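PDB 4EVF: giardin subunit alpha-1 from Giardia intestinalis, which is a calcium-regulated annexin that binds phosphatidylserine-containing membranes and takes part in attachment of the parasite to the intestinal mucosa and in cytoskeletal remodelling. Local coordinates for residues H228-C239 against C259-Y269; K142-R151 against I175-E185. All coordinates share one frame; numbering follows the deposited sequence.

Contact 1: residues H228-C239 against C259-Y269; sequences HRLAAYLINCAC and CLGAKHAYKIY
Asn236 and two tyrosines, Tyr266 and Tyr269, carry this packing of helix 227-240 against the chain around the short helix 262-265, within the predicted fourth repeat of the all-helical annexin fold. The Asn236 amide lies nearly flat on the Tyr269 ring, the planes 16° apart, and its CB forms a CH-pi contact 4.2 Å from the ring centroid; Ile268 CG1 sits over the opposite face. Against Tyr266 the same amide is steeply turned, 63° between planes, and the bond from Asn236 ND2 to Tyr266 OH (3.0 Å) is almost straight at 174°, in the amide plane. CG of Asn236 stands anti to its backbone N, which carries the amide out to both rings. Tyr266 OH is also hydrogen-bonded to Asp275 of helix 272-279, so the phenol joins three parts of the repeat. Near His228 the small side chains pack closely: Ala231 CB is 3.7 Å from Cys259 CB, and Ala232 CB is 4.1 Å from Ala265 CB. At the edge of the His228 ring, CD2 lies 3.6 Å from Gly261 O. Tyr269 OH lies at the edge of the Tyr233 ring, 3.6 Å from Tyr233 CB, and a water links it to Arg229 O.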
loop_
_atom_site.group_PDB
_atom_site.type_symbol
_atom_site.label_atom_id
_atom_site.label_comp_id
_atom_site.label_asym_id
_atom_site.label_seq_id
_atom_site.Cartn_x
_atom_site.Cartn_y
_atom_site.Cartn_z
ATOM N N HIS A 228 -2.902 -2.833 -7.631
ATOM C CA HIS A 228 -2.784 -1.588 -8.407
ATOM C C HIS A 228 -4.082 -0.787 -8.401
ATOM O O HIS A 228 -4.065 0.437 -8.549
ATOM C CB HIS A 228 -2.351 -1.863 -9.859
ATOM C CG HIS A 228 -3.400 -2.534 -10.693
ATOM N ND1 HIS A 228 -3.771 -3.851 -10.508
ATOM C CD2 HIS A 228 -4.141 -2.078 -11.731
ATOM C CE1 HIS A 228 -4.706 -4.170 -11.388
ATOM N NE2 HIS A 228 -4.946 -3.114 -12.143
ATOM N N ARG A 229 -5.198 -1.487 -8.223
ATOM C CA ARG A 229 -6.501 -0.836 -8.127
ATOM C C ARG A 229 -6.728 -0.225 -6.745
ATOM O O ARG A 229 -7.373 0.809 -6.625
ATOM C CB ARG A 229 -7.626 -1.805 -8.501
ATOM C CG ARG A 229 -7.558 -2.253 -9.954
ATOM C CD ARG A 229 -8.675 -3.195 -10.324
ATOM N NE ARG A 229 -9.941 -2.491 -10.521
ATOM C CZ ARG A 229 -11.002 -3.023 -11.123
ATOM N NH1 ARG A 229 -10.943 -4.262 -11.594
ATOM N NH2 ARG A 229 -12.118 -2.314 -11.260
ATOM N N LEU A 230 -6.215 -0.868 -5.702
ATOM C CA LEU A 230 -6.234 -0.251 -4.384
ATOM C C LEU A 230 -5.282 0.949 -4.373
ATOM O O LEU A 230 -5.609 2.012 -3.827
ATOM C CB LEU A 230 -5.872 -1.253 -3.275
ATOM C CG LEU A 230 -5.879 -0.658 -1.863
ATOM C CD1 LEU A 230 -7.261 -0.049 -1.525
ATOM C CD2 LEU A 230 -5.474 -1.665 -0.803
ATOM N N ALA A 231 -4.099 0.774 -4.974
ATOM C CA ALA A 231 -3.151 1.876 -5.131
ATOM C C ALA A 231 -3.799 3.101 -5.797
ATOM O O ALA A 231 -3.651 4.224 -5.320
ATOM C CB ALA A 231 -1.935 1.423 -5.931
ATOM N N ALA A 232 -4.496 2.881 -6.906
ATOM C CA ALA A 232 -5.179 3.976 -7.607
ATOM C C ALA A 232 -6.097 4.748 -6.653
ATOM O O ALA A 232 -6.062 5.980 -6.593
ATOM C CB ALA A 232 -5.977 3.442 -8.758
ATOM N N TYR A 233 -6.926 4.000 -5.931
ATOM C CA TYR A 233 -7.867 4.557 -4.961
ATOM C C TYR A 233 -7.195 5.329 -3.818
ATOM O O TYR A 233 -7.622 6.422 -3.434
ATOM C CB TYR A 233 -8.727 3.428 -4.385
ATOM C CG TYR A 233 -9.622 3.877 -3.242
ATOM C CD1 TYR A 233 -10.648 4.794 -3.462
ATOM C CD2 TYR A 233 -9.449 3.383 -1.955
ATOM C CE1 TYR A 233 -11.470 5.211 -2.434
ATOM C CE2 TYR A 233 -10.277 3.802 -0.908
ATOM C CZ TYR A 233 -11.284 4.719 -1.162
ATOM O OH TYR A 233 -12.119 5.153 -0.144
ATOM N N LEU A 234 -6.158 4.737 -3.242
ATOM C CA LEU A 234 -5.452 5.393 -2.165
ATOM C C LEU A 234 -4.658 6.594 -2.692
ATOM O O LEU A 234 -4.523 7.594 -2.007
ATOM C CB LEU A 234 -4.551 4.387 -1.430
ATOM C CG LEU A 234 -5.189 3.290 -0.553
ATOM C CD1 LEU A 234 -4.194 2.280 0.039
ATOM C CD2 LEU A 234 -6.099 3.858 0.531
ATOM N N ILE A 235 -4.309 6.686 -3.907
ATOM C CA ILE A 235 -3.642 7.885 -4.440
ATOM C C ILE A 235 -4.648 8.992 -4.673
ATOM O O ILE A 235 -4.385 10.158 -4.381
ATOM C CB ILE A 235 -2.883 7.574 -5.739
ATOM C CG1 ILE A 235 -1.622 6.776 -5.407
ATOM C CG2 ILE A 235 -2.524 8.846 -6.499
ATOM C CD1 ILE A 235 -0.916 6.244 -6.646
ATOM N N ASN A 236 -5.819 8.612 -5.169
ATOM C CA ASN A 236 -6.901 9.570 -5.336
ATOM C C ASN A 236 -7.331 10.181 -3.980
ATOM O O ASN A 236 -7.533 11.394 -3.872
ATOM C CB ASN A 236 -8.062 8.909 -6.083
ATOM C CG ASN A 236 -9.200 9.867 -6.356
ATOM O OD1 ASN A 236 -10.253 9.784 -5.718
ATOM N ND2 ASN A 236 -8.998 10.784 -7.303
ATOM N N CYS A 237 -7.453 9.336 -2.955
ATOM C CA CYS A 237 -7.729 9.790 -1.600
ATOM C C CYS A 237 -6.690 10.816 -1.159
ATOM O O CYS A 237 -7.044 11.881 -0.654
ATOM C CB CYS A 237 -7.761 8.619 -0.606
ATOM S SG CYS A 237 -9.096 7.401 -0.833
ATOM N N ALA A 238 -5.410 10.500 -1.352
ATOM C CA ALA A 238 -4.346 11.436 -1.000
ATOM C C ALA A 238 -4.481 12.753 -1.755
ATOM O O ALA A 238 -4.241 13.827 -1.200
ATOM C CB ALA A 238 -2.954 10.811 -1.260
ATOM N N CYS A 239 -4.843 12.687 -3.027
ATOM C CA CYS A 239 -5.004 13.926 -3.778
ATOM C C CYS A 239 -6.148 14.737 -3.173
ATOM O O CYS A 239 -5.989 15.926 -2.858
ATOM C CB CYS A 239 -5.251 13.643 -5.255
ATOM S SG CYS A 239 -3.773 13.088 -6.155
ATOM N N CYS A 259 2.857 -1.685 -8.079
ATOM C CA CYS A 259 1.547 -1.102 -8.360
ATOM C C CYS A 259 1.560 -0.176 -9.560
ATOM O O CYS A 259 0.674 0.662 -9.698
ATOM C CB CYS A 259 1.053 -0.293 -7.154
ATOM S SG CYS A 259 0.793 -1.228 -5.623
ATOM N N LEU A 260 2.552 -0.304 -10.427
ATOM C CA LEU A 260 2.692 0.682 -11.497
ATOM C C LEU A 260 1.510 0.728 -12.479
ATOM O O LEU A 260 1.394 1.666 -13.267
ATOM C CB LEU A 260 4.033 0.534 -12.219
ATOM C CG LEU A 260 5.227 1.052 -11.413
ATOM C CD1 LEU A 260 6.541 0.667 -12.074
ATOM C CD2 LEU A 260 5.147 2.575 -11.202
ATOM N N GLY A 261 0.636 -0.275 -12.426
ATOM C CA GLY A 261 -0.585 -0.268 -13.216
ATOM C C GLY A 261 -1.625 0.701 -12.663
ATOM O O GLY A 261 -2.713 0.865 -13.215
ATOM N N ALA A 262 -1.276 1.360 -11.567
ATOM C CA ALA A 262 -2.183 2.296 -10.920
ATOM C C ALA A 262 -2.640 3.390 -11.889
ATOM O O ALA A 262 -3.815 3.767 -11.902
ATOM C CB ALA A 262 -1.524 2.886 -9.691
ATOM N N LYS A 263 -1.727 3.886 -12.725
ATOM C CA LYS A 263 -2.079 4.997 -13.611
ATOM C C LYS A 263 -3.229 4.670 -14.578
ATOM O O LYS A 263 -4.023 5.545 -14.936
ATOM C CB LYS A 263 -0.851 5.524 -14.358
ATOM C CG LYS A 263 -0.074 4.474 -15.101
ATOM C CD LYS A 263 1.212 5.055 -15.683
ATOM C CE LYS A 263 2.179 3.940 -16.062
ATOM N NZ LYS A 263 3.392 4.462 -16.743
ATOM N N HIS A 264 -3.328 3.408 -14.981
ATOM C CA HIS A 264 -4.369 2.980 -15.908
ATOM C C HIS A 264 -5.687 2.784 -15.176
ATOM O O HIS A 264 -6.755 3.171 -15.669
ATOM C CB HIS A 264 -3.937 1.702 -16.630
ATOM C CG HIS A 264 -2.630 1.843 -17.352
ATOM N ND1 HIS A 264 -2.506 2.537 -18.539
ATOM C CD2 HIS A 264 -1.385 1.405 -17.042
ATOM C CE1 HIS A 264 -1.245 2.511 -18.933
ATOM N NE2 HIS A 264 -0.546 1.827 -18.045
ATOM N N ALA A 265 -5.608 2.201 -13.986
ATOM C CA ALA A 265 -6.790 2.002 -13.163
ATOM C C ALA A 265 -7.281 3.332 -12.610
ATOM O O ALA A 265 -8.421 3.449 -12.163
ATOM C CB ALA A 265 -6.490 1.041 -12.026
ATOM N N TYR A 266 -6.406 4.328 -12.631
ATOM C CA TYR A 266 -6.735 5.650 -12.102
ATOM C C TYR A 266 -7.722 6.404 -13.000
ATOM O O TYR A 266 -8.354 7.373 -12.569
ATOM C CB TYR A 266 -5.465 6.481 -11.906
ATOM C CG TYR A 266 -5.696 7.715 -11.067
ATOM C CD1 TYR A 266 -5.558 7.670 -9.682
ATOM C CD2 TYR A 266 -6.083 8.917 -11.652
ATOM C CE1 TYR A 266 -5.783 8.789 -8.902
ATOM C CE2 TYR A 266 -6.309 10.048 -10.874
ATOM C CZ TYR A 266 -6.162 9.972 -9.504
ATOM O OH TYR A 266 -6.373 11.075 -8.719
ATOM N N LYS A 267 -7.850 5.954 -14.241
ATOM C CA LYS A 267 -8.686 6.638 -15.229
ATOM C C LYS A 267 -10.137 6.805 -14.785
ATOM O O LYS A 267 -10.837 7.700 -15.267
ATOM C CB LYS A 267 -8.613 5.933 -16.583
ATOM C CG LYS A 267 -7.233 5.982 -17.200
ATOM N N ILE A 268 -10.588 5.961 -13.862
ATOM C CA ILE A 268 -11.936 6.110 -13.325
ATOM C C ILE A 268 -12.060 7.365 -12.446
ATOM O O ILE A 268 -13.162 7.842 -12.195
ATOM C CB ILE A 268 -12.397 4.866 -12.531
ATOM C CG1 ILE A 268 -11.540 4.671 -11.286
ATOM C CG2 ILE A 268 -12.348 3.623 -13.408
ATOM C CD1 ILE A 268 -11.893 3.439 -10.499
ATOM N N TYR A 269 -10.935 7.894 -11.982
ATOM C CA TYR A 269 -10.960 9.107 -11.168
ATOM C C TYR A 269 -10.567 10.326 -11.990
ATOM O O TYR A 269 -11.112 11.411 -11.812
ATOM C CB TYR A 269 -10.042 8.965 -9.957
ATOM C CG TYR A 269 -10.274 7.689 -9.195
ATOM C CD1 TYR A 269 -9.338 6.667 -9.221
ATOM C CD2 TYR A 269 -11.443 7.496 -8.469
ATOM C CE1 TYR A 269 -9.546 5.489 -8.538
ATOM C CE2 TYR A 269 -11.666 6.317 -7.774
ATOM C CZ TYR A 269 -10.707 5.315 -7.806
ATOM O OH TYR A 269 -10.915 4.135 -7.127
HETATM O O HOH W 1 -9.244 2.093 -8.246
#

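Contact 2: residues K142-R151 against I175-E185; sequences KWMAHERVSR and IDFFGTVPSAE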
loop_
_atom_site.group_PDB
_atom_site.type_symbol
_atom_site.label_atom_id
_atom_site.label_comp_id
_atom_site.label_asym_id
_atom_site.label_seq_id
_atom_site.Cartn_x
_atom_site.Cartn_y
_atom_site.Cartn_z
ATOM N N LYS A 142 -8.150 -10.962 10.632
ATOM C CA LYS A 142 -8.194 -12.107 9.725
ATOM C C LYS A 142 -7.364 -11.848 8.463
ATOM O O LYS A 142 -6.743 -12.749 7.910
ATOM C CB LYS A 142 -9.643 -12.416 9.362
ATOM C CG LYS A 142 -9.838 -13.700 8.579
ATOM C CD LYS A 142 -10.847 -14.597 9.270
ATOM C CE LYS A 142 -12.104 -13.830 9.599
ATOM N NZ LYS A 142 -13.026 -14.650 10.429
ATOM N N TRP A 143 -7.348 -10.597 8.018
ATOM C CA TRP A 143 -6.523 -10.208 6.883
ATOM C C TRP A 143 -5.047 -10.483 7.144
ATOM O O TRP A 143 -4.344 -11.031 6.288
ATOM C CB TRP A 143 -6.708 -8.725 6.580
ATOM C CG TRP A 143 -6.200 -8.329 5.242
ATOM C CD1 TRP A 143 -4.929 -7.942 4.921
ATOM C CD2 TRP A 143 -6.961 -8.261 4.036
ATOM N NE1 TRP A 143 -4.855 -7.644 3.581
ATOM C CE2 TRP A 143 -6.092 -7.829 3.017
ATOM C CE3 TRP A 143 -8.294 -8.538 3.717
ATOM C CZ2 TRP A 143 -6.518 -7.657 1.691
ATOM C CZ3 TRP A 143 -8.716 -8.362 2.408
ATOM C CH2 TRP A 143 -7.831 -7.927 1.413
ATOM N N MET A 144 -4.581 -10.097 8.325
ATOM C CA MET A 144 -3.169 -10.257 8.683
ATOM C C MET A 144 -2.727 -11.721 8.684
ATOM O O MET A 144 -1.543 -12.019 8.485
ATOM C CB MET A 144 -2.875 -9.590 10.036
ATOM C CG MET A 144 -2.877 -8.060 9.955
ATOM S SD MET A 144 -2.682 -7.160 11.498
ATOM C CE MET A 144 -1.077 -7.661 12.088
ATOM N N ALA A 145 -3.674 -12.630 8.892
ATOM C CA ALA A 145 -3.364 -14.063 8.912
ATOM C C ALA A 145 -2.952 -14.562 7.529
ATOM O O ALA A 145 -2.241 -15.562 7.404
ATOM C CB ALA A 145 -4.556 -14.863 9.438
ATOM N N HIS A 146 -3.394 -13.861 6.489
ATOM C CA HIS A 146 -3.114 -14.275 5.119
ATOM C C HIS A 146 -3.337 -15.779 4.924
ATOM O O HIS A 146 -2.505 -16.480 4.334
ATOM C CB HIS A 146 -1.705 -13.851 4.694
ATOM C CG HIS A 146 -1.567 -12.376 4.475
ATOM N ND1 HIS A 146 -2.044 -11.746 3.347
ATOM C CD2 HIS A 146 -1.042 -11.403 5.253
ATOM C CE1 HIS A 146 -1.806 -10.449 3.432
ATOM N NE2 HIS A 146 -1.199 -10.214 4.580
ATOM N N GLU A 147 -4.469 -16.265 5.433
ATOM C CA GLU A 147 -4.898 -17.648 5.215
ATOM C C GLU A 147 -6.099 -17.648 4.280
ATOM O O GLU A 147 -7.242 -17.578 4.727
ATOM C CB GLU A 147 -5.300 -18.311 6.532
ATOM C CG GLU A 147 -4.164 -18.555 7.518
ATOM C CD GLU A 147 -4.684 -18.913 8.901
ATOM O OE1 GLU A 147 -5.922 -18.985 9.066
ATOM O OE2 GLU A 147 -3.864 -19.113 9.825
ATOM N N ARG A 148 -5.839 -17.714 2.983
ATOM C CA ARG A 148 -6.911 -17.679 2.005
ATOM C C ARG A 148 -7.370 -19.106 1.729
ATOM O O ARG A 148 -6.553 -20.024 1.654
ATOM C CB ARG A 148 -6.440 -17.004 0.719
ATOM C CG ARG A 148 -5.982 -15.558 0.898
ATOM C CD ARG A 148 -7.154 -14.592 0.870
ATOM N NE ARG A 148 -6.897 -13.388 1.657
ATOM C CZ ARG A 148 -7.794 -12.424 1.875
ATOM N NH1 ARG A 148 -9.013 -12.509 1.361
ATOM N NH2 ARG A 148 -7.468 -11.373 2.614
ATOM N N VAL A 149 -8.679 -19.286 1.588
ATOM C CA VAL A 149 -9.268 -20.616 1.464
ATOM C C VAL A 149 -10.235 -20.622 0.299
ATOM O O VAL A 149 -11.170 -19.815 0.250
ATOM C CB VAL A 149 -10.041 -21.003 2.744
ATOM C CG1 VAL A 149 -10.882 -22.252 2.511
ATOM C CG2 VAL A 149 -9.084 -21.197 3.922
ATOM N N SER A 150 -10.015 -21.525 -0.645
ATOM C CA SER A 150 -10.883 -21.612 -1.802
ATOM C C SER A 150 -12.334 -21.740 -1.373
ATOM O O SER A 150 -12.650 -22.392 -0.375
ATOM C CB SER A 150 -10.492 -22.796 -2.685
ATOM O OG SER A 150 -11.401 -22.915 -3.762
ATOM N N ARG A 151 -13.223 -21.106 -2.125
ATOM C CA ARG A 151 -14.640 -21.142 -1.785
ATOM C C ARG A 151 -15.402 -22.282 -2.468
ATOM O O ARG A 151 -15.126 -22.626 -3.616
ATOM C CB ARG A 151 -15.278 -19.773 -2.019
ATOM C CG ARG A 151 -14.654 -18.751 -1.080
ATOM C CD ARG A 151 -15.511 -17.575 -0.815
ATOM N NE ARG A 151 -16.721 -17.874 -0.055
ATOM C CZ ARG A 151 -16.807 -17.903 1.275
ATOM N NH1 ARG A 151 -15.737 -17.715 2.035
ATOM N NH2 ARG A 151 -17.974 -18.147 1.847
ATOM N N ILE A 175 -17.118 -10.815 7.227
ATOM C CA ILE A 175 -15.761 -10.711 7.745
ATOM C C ILE A 175 -14.939 -11.914 7.286
ATOM O O ILE A 175 -13.798 -11.782 6.847
ATOM C CB ILE A 175 -15.769 -10.601 9.282
ATOM C CG1 ILE A 175 -16.395 -9.268 9.713
ATOM C CG2 ILE A 175 -14.371 -10.715 9.844
ATOM C CD1 ILE A 175 -16.839 -9.241 11.168
ATOM N N ASP A 176 -15.537 -13.091 7.386
ATOM C CA ASP A 176 -14.874 -14.315 6.965
ATOM C C ASP A 176 -14.680 -14.326 5.451
ATOM O O ASP A 176 -13.635 -14.722 4.966
ATOM C CB ASP A 176 -15.690 -15.531 7.403
ATOM C CG ASP A 176 -15.086 -16.824 6.924
ATOM O OD1 ASP A 176 -14.161 -17.318 7.601
ATOM O OD2 ASP A 176 -15.525 -17.335 5.868
ATOM N N PHE A 177 -15.686 -13.884 4.700
ATOM C CA PHE A 177 -15.566 -13.876 3.247
ATOM C C PHE A 177 -14.440 -12.967 2.753
ATOM O O PHE A 177 -13.543 -13.403 2.040
ATOM C CB PHE A 177 -16.878 -13.469 2.569
ATOM C CG PHE A 177 -16.759 -13.343 1.080
ATOM C CD1 PHE A 177 -16.415 -12.128 0.499
ATOM C CD2 PHE A 177 -16.948 -14.448 0.260
ATOM C CE1 PHE A 177 -16.287 -12.018 -0.873
ATOM C CE2 PHE A 177 -16.839 -14.335 -1.100
ATOM C CZ PHE A 177 -16.499 -13.130 -1.676
ATOM N N PHE A 178 -14.495 -11.692 3.121
ATOM C CA PHE A 178 -13.461 -10.763 2.685
ATOM C C PHE A 178 -12.086 -11.110 3.271
ATOM O O PHE A 178 -11.061 -10.876 2.633
ATOM C CB PHE A 178 -13.879 -9.313 2.972
ATOM C CG PHE A 178 -14.928 -8.810 2.027
ATOM C CD1 PHE A 178 -14.566 -8.294 0.796
ATOM C CD2 PHE A 178 -16.273 -8.891 2.349
ATOM C CE1 PHE A 178 -15.526 -7.848 -0.097
ATOM C CE2 PHE A 178 -17.234 -8.463 1.465
ATOM C CZ PHE A 178 -16.863 -7.930 0.240
ATOM N N GLY A 179 -12.068 -11.701 4.463
ATOM C CA GLY A 179 -10.815 -12.081 5.091
ATOM C C GLY A 179 -10.143 -13.353 4.584
ATOM O O GLY A 179 -8.949 -13.559 4.843
ATOM N N THR A 180 -10.877 -14.204 3.859
ATOM C CA THR A 180 -10.323 -15.501 3.436
ATOM C C THR A 180 -10.492 -15.863 1.954
ATOM O O THR A 180 -9.929 -16.864 1.485
ATOM C CB THR A 180 -10.896 -16.684 4.281
ATOM O OG1 THR A 180 -12.304 -16.810 4.055
ATOM C CG2 THR A 180 -10.637 -16.485 5.777
ATOM N N VAL A 181 -11.278 -15.092 1.217
ATOM C CA VAL A 181 -11.475 -15.400 -0.193
ATOM C C VAL A 181 -10.189 -15.119 -0.966
ATOM O O VAL A 181 -9.542 -14.097 -0.749
ATOM C CB VAL A 181 -12.655 -14.614 -0.817
ATOM C CG1 VAL A 181 -12.306 -13.142 -0.955
ATOM C CG2 VAL A 181 -13.013 -15.194 -2.173
ATOM N N PRO A 182 -9.799 -16.042 -1.858
ATOM C CA PRO A 182 -8.616 -15.791 -2.683
ATOM C C PRO A 182 -8.932 -14.720 -3.711
ATOM O O PRO A 182 -10.060 -14.658 -4.183
ATOM C CB PRO A 182 -8.361 -17.148 -3.363
ATOM C CG PRO A 182 -9.052 -18.164 -2.473
ATOM C CD PRO A 182 -10.278 -17.433 -1.977
ATOM N N SER A 183 -7.961 -13.871 -4.032
ATOM C CA SER A 183 -8.182 -12.807 -4.999
ATOM C C SER A 183 -8.642 -13.351 -6.343
ATOM O O SER A 183 -9.535 -12.789 -6.983
ATOM C CB SER A 183 -6.908 -11.985 -5.200
ATOM O OG SER A 183 -6.531 -11.341 -4.001
ATOM N N ALA A 184 -8.020 -14.447 -6.776
ATOM C CA ALA A 184 -8.332 -15.000 -8.085
ATOM C C ALA A 184 -9.814 -15.343 -8.200
ATOM O O ALA A 184 -10.377 -15.271 -9.280
ATOM C CB ALA A 184 -7.466 -16.221 -8.373
ATOM N N GLU A 185 -10.432 -15.712 -7.078
ATOM C CA GLU A 185 -11.848 -16.076 -7.051
ATOM C C GLU A 185 -12.713 -14.847 -6.876
ATOM O O GLU A 185 -13.840 -14.779 -7.374
ATOM C CB GLU A 185 -12.120 -17.060 -5.907
ATOM C CG GLU A 185 -11.226 -18.294 -5.941
ATOM C CD GLU A 185 -11.733 -19.427 -5.070
ATOM O OE1 GLU A 185 -12.557 -19.171 -4.155
ATOM O OE2 GLU A 185 -11.313 -20.585 -5.307
HETATM O O HOH W 2 -6.594 -14.483 6.016
HETATM O O HOH W 3 -12.832 -18.479 1.885
HETATM O O HOH W 4 -17.751 -16.617 4.648
#
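Arg148 and Val149 hold the linker between the predicted second and third annexin repeats, after helix 135-145, against the turn between helices 171-180 and 183-196, chiefly through hydrogen bonds to carbonyl groups. Arg148 NH1 gives two, to Phe178 O (2.9 Å) and Val181 O (2.7 Å), while Gly179 O lies over the guanidinium face. A bend at chi2 (-84°) brings the guanidinium onto carbonyls at the C-terminal end of helix 171-180 and just beyond. Val149 N donates to Thr180 O (2.7 Å) in the carbonyl plane. The Glu185 carboxylate oxygens accept from adjacent residues, OE2 from Ser150 OG (2.8 Å) and OE1 from Arg151 N (2.9 Å), each through its syn lone pair. Arg151 NE forms a salt bridge with Glu158, whereas within the contact its NH1 has a long one to Asp176 OD2 (3.9 Å), supplemented by a water between Arg151 NH2 and OD2. In the packing, the Arg151 guanidinium has Phe177 CD2 over one face, the two planes 66° apart, and Lys142 inserts as a knob among Ile175, Asp176, Gly179 and Thr180. Helix 211-225 packs on Trp143, Arg148 and Ser183, helix 92-100 on Trp143, and helix 135-145 touches Ile175 and Phe178.

Contact 2 closes before contact 1 opens, so the two follow one another along the chain without interleaving. Their centres lie 23 Å apart and their nearest atoms about 7 Å apart, with no direct touch. Contact 1 is internal to the predicted fourth repeat, whereas contact 2 joins the end of the predicted second repeat and the connector after it to the third. Helix 211-225 is common to their surroundings: Ala220, Ala223 and Leu224 meet residues of contact 2, while Tyr215, Cys219 and Phe222 meet those of contact 1. By touching both, this helix joins an interface between predicted repeats to one inside the fourth in this all-helical protein.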